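Local coordinates for protein nitrite reductase (Hyphomicrobium denitrificans, PDB 2DV6) that probably reduces nitrite to nitric oxide with electrons from cytochrome c, using bound copper ions, and takes part in denitrification, at residues A[77-82]-A[98-103]. Residues are numbered along the deposited sequence; the frame is centred on the assembly and turned at random.
With CU (copper (II) ion), chain I.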
loop_
_atom_site.group_PDB
_atom_site.type_symbol
_atom_site.label_atom_id
_atom_site.label_comp_id
_atom_site.label_asym_id
_atom_site.label_seq_id
_atom_site.Cartn_x
_atom_site.Cartn_y
_atom_site.Cartn_z
ATOM N N HIS A 77 6.509 -25.324 -3.867
ATOM C CA HIS A 77 5.514 -26.188 -3.198
ATOM C C HIS A 77 4.859 -27.224 -4.097
ATOM O O HIS A 77 4.776 -27.040 -5.294
ATOM C CB HIS A 77 4.353 -25.388 -2.569
ATOM C CG HIS A 77 4.778 -24.321 -1.605
ATOM N ND1 HIS A 77 5.409 -24.594 -0.414
ATOM C CD2 HIS A 77 4.661 -22.980 -1.663
ATOM C CE1 HIS A 77 5.652 -23.471 0.230
ATOM N NE2 HIS A 77 5.206 -22.472 -0.513
ATOM N N ASP A 78 4.338 -28.284 -3.488
ATOM C CA ASP A 78 3.302 -29.084 -4.122
ATOM C C ASP A 78 2.294 -29.525 -3.058
ATOM O O ASP A 78 2.344 -29.029 -1.916
ATOM C CB ASP A 78 3.864 -30.265 -4.957
ATOM C CG ASP A 78 4.661 -31.287 -4.136
ATOM O OD1 ASP A 78 5.321 -32.167 -4.780
ATOM O OD2 ASP A 78 4.619 -31.264 -2.876
ATOM N N VAL A 79 1.375 -30.414 -3.453
ATOM C CA VAL A 79 0.515 -31.148 -2.551
ATOM C C VAL A 79 0.587 -32.604 -2.999
ATOM O O VAL A 79 0.402 -32.899 -4.180
ATOM C CB VAL A 79 -0.984 -30.799 -2.693
ATOM C CG1 VAL A 79 -1.783 -31.476 -1.564
ATOM C CG2 VAL A 79 -1.218 -29.349 -2.672
ATOM N N VAL A 80 0.830 -33.503 -2.053
ATOM C CA VAL A 80 0.828 -34.929 -2.326
ATOM C C VAL A 80 -0.254 -35.547 -1.465
ATOM O O VAL A 80 -0.355 -35.227 -0.286
ATOM C CB VAL A 80 2.225 -35.565 -2.039
ATOM C CG1 VAL A 80 2.217 -37.107 -2.248
ATOM C CG2 VAL A 80 3.283 -34.911 -2.898
ATOM N N VAL A 81 -1.095 -36.399 -2.055
ATOM C CA VAL A 81 -2.102 -37.085 -1.241
ATOM C C VAL A 81 -1.616 -38.483 -0.917
ATOM O O VAL A 81 -1.441 -39.341 -1.803
ATOM C CB VAL A 81 -3.534 -37.068 -1.806
ATOM C CG1 VAL A 81 -4.499 -37.809 -0.819
ATOM C CG2 VAL A 81 -3.979 -35.644 -2.015
ATOM N N ASP A 82 -1.410 -38.670 0.388
ATOM C CA ASP A 82 -0.644 -39.787 0.907
ATOM C C ASP A 82 -0.971 -41.187 0.344
ATOM O O ASP A 82 -0.045 -41.900 -0.102
ATOM C CB ASP A 82 -0.654 -39.820 2.430
ATOM C CG ASP A 82 0.355 -40.813 2.982
ATOM O OD1 ASP A 82 1.363 -41.106 2.275
ATOM O OD2 ASP A 82 0.124 -41.308 4.104
ATOM N N SER A 98 -1.289 -25.066 -9.542
ATOM C CA SER A 98 -1.444 -26.359 -10.127
ATOM C C SER A 98 -2.722 -26.917 -9.582
ATOM O O SER A 98 -3.041 -26.819 -8.381
ATOM C CB SER A 98 -0.307 -27.323 -9.765
ATOM O OG SER A 98 -0.634 -28.629 -10.272
ATOM N N THR A 99 -3.402 -27.594 -10.462
ATOM C CA THR A 99 -4.723 -28.106 -10.216
ATOM C C THR A 99 -4.638 -29.665 -10.460
ATOM O O THR A 99 -3.909 -30.127 -11.372
ATOM C CB THR A 99 -5.534 -27.294 -11.245
ATOM O OG1 THR A 99 -6.498 -26.403 -10.623
ATOM C CG2 THR A 99 -5.969 -28.077 -12.359
ATOM N N PHE A 100 -5.318 -30.479 -9.643
ATOM C CA PHE A 100 -5.321 -31.949 -9.855
ATOM C C PHE A 100 -6.545 -32.549 -9.200
ATOM O O PHE A 100 -7.236 -31.866 -8.456
ATOM C CB PHE A 100 -4.028 -32.631 -9.331
ATOM C CG PHE A 100 -3.937 -32.732 -7.805
ATOM C CD1 PHE A 100 -3.668 -31.612 -7.026
ATOM C CD2 PHE A 100 -4.090 -33.968 -7.156
ATOM C CE1 PHE A 100 -3.564 -31.713 -5.607
ATOM C CE2 PHE A 100 -4.004 -34.072 -5.790
ATOM C CZ PHE A 100 -3.745 -32.922 -4.998
ATOM N N SER A 101 -6.801 -33.824 -9.473
ATOM C CA SER A 101 -7.984 -34.507 -8.985
ATOM C C SER A 101 -7.691 -35.969 -8.719
ATOM O O SER A 101 -6.677 -36.522 -9.194
ATOM C CB SER A 101 -9.128 -34.389 -9.985
ATOM O OG SER A 101 -8.765 -34.975 -11.232
ATOM N N PHE A 102 -8.563 -36.588 -7.937
ATOM C CA PHE A 102 -8.518 -38.038 -7.727
ATOM C C PHE A 102 -9.910 -38.509 -7.341
ATOM O O PHE A 102 -10.703 -37.722 -6.854
ATOM C CB PHE A 102 -7.488 -38.407 -6.649
ATOM C CG PHE A 102 -7.832 -37.878 -5.276
ATOM C CD1 PHE A 102 -7.421 -36.614 -4.886
ATOM C CD2 PHE A 102 -8.554 -38.658 -4.377
ATOM C CE1 PHE A 102 -7.734 -36.112 -3.634
ATOM C CE2 PHE A 102 -8.883 -38.171 -3.123
ATOM C CZ PHE A 102 -8.471 -36.894 -2.745
ATOM N N VAL A 103 -10.219 -39.779 -7.585
ATOM C CA VAL A 103 -11.492 -40.343 -7.145
ATOM C C VAL A 103 -11.258 -40.870 -5.737
ATOM O O VAL A 103 -10.311 -41.641 -5.507
ATOM C CB VAL A 103 -12.017 -41.470 -8.081
ATOM C CG1 VAL A 103 -13.344 -42.031 -7.525
ATOM C CG2 VAL A 103 -12.254 -40.933 -9.500
HETATM CU CU CU I . 5.989 -26.513 0.313
#
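In the N-terminal cupredoxin domain, the two sheets of a beta-sandwich pack face to face, and Val-79, just ahead of strand 80-81, and Val-81, within it, meet Phe-100 and Phe-102 of the other sheet. Strand 97-103 lies at the edge of its sheet within the chain, whereas strand 80-81 belongs to the second sheet, beside strand 108-113. No hydrogen bond joins 77-82 to 98-103: the CA atoms of Val-81 and Phe-102 are 9.2 Å apart, a spacing bridged by side chains. The Phe-100 ring does most of this. Its CE1 comes to 4.0 Å from CB of Val-79, and its CZ to 4.0 Å from CG2 of Val-81, a methyl that sits at the ring edge, near the ring plane. The same methyl also reaches the second aromatic, with Val-81 CG2 4.1 Å from CE1 of Phe-102. CB of each phenylalanine already points toward 77-82, and a chi1 of 74° in Phe-100 swings its ring into reach of both valines. Val-67 and Val-65 of strand 64-70 touch Phe-100 and Phe-102 respectively, Ala-86 touches both rings, Leu-69 lies against Val-79, and Met-217 of a second subunit packs on Phe-100. A leucine in place of Phe-100 would probably open a gap beside Val-79 and Val-81, leaving the Val-81 methyl with Phe-102 as its main cover from this strand. Two residues before Val-79, His-77 binds copper through ND1 at 2.1 Å, beside Cys-114, His-119 and Met-124 of the same site, while its NE2 is hydrogen-bonded to Glu-73, which probably fixes the turn of the imidazole. The cross-sheet grip is therefore purely apolar and dispersive, and the polar and metal bonds that hold the histidine lie outside it.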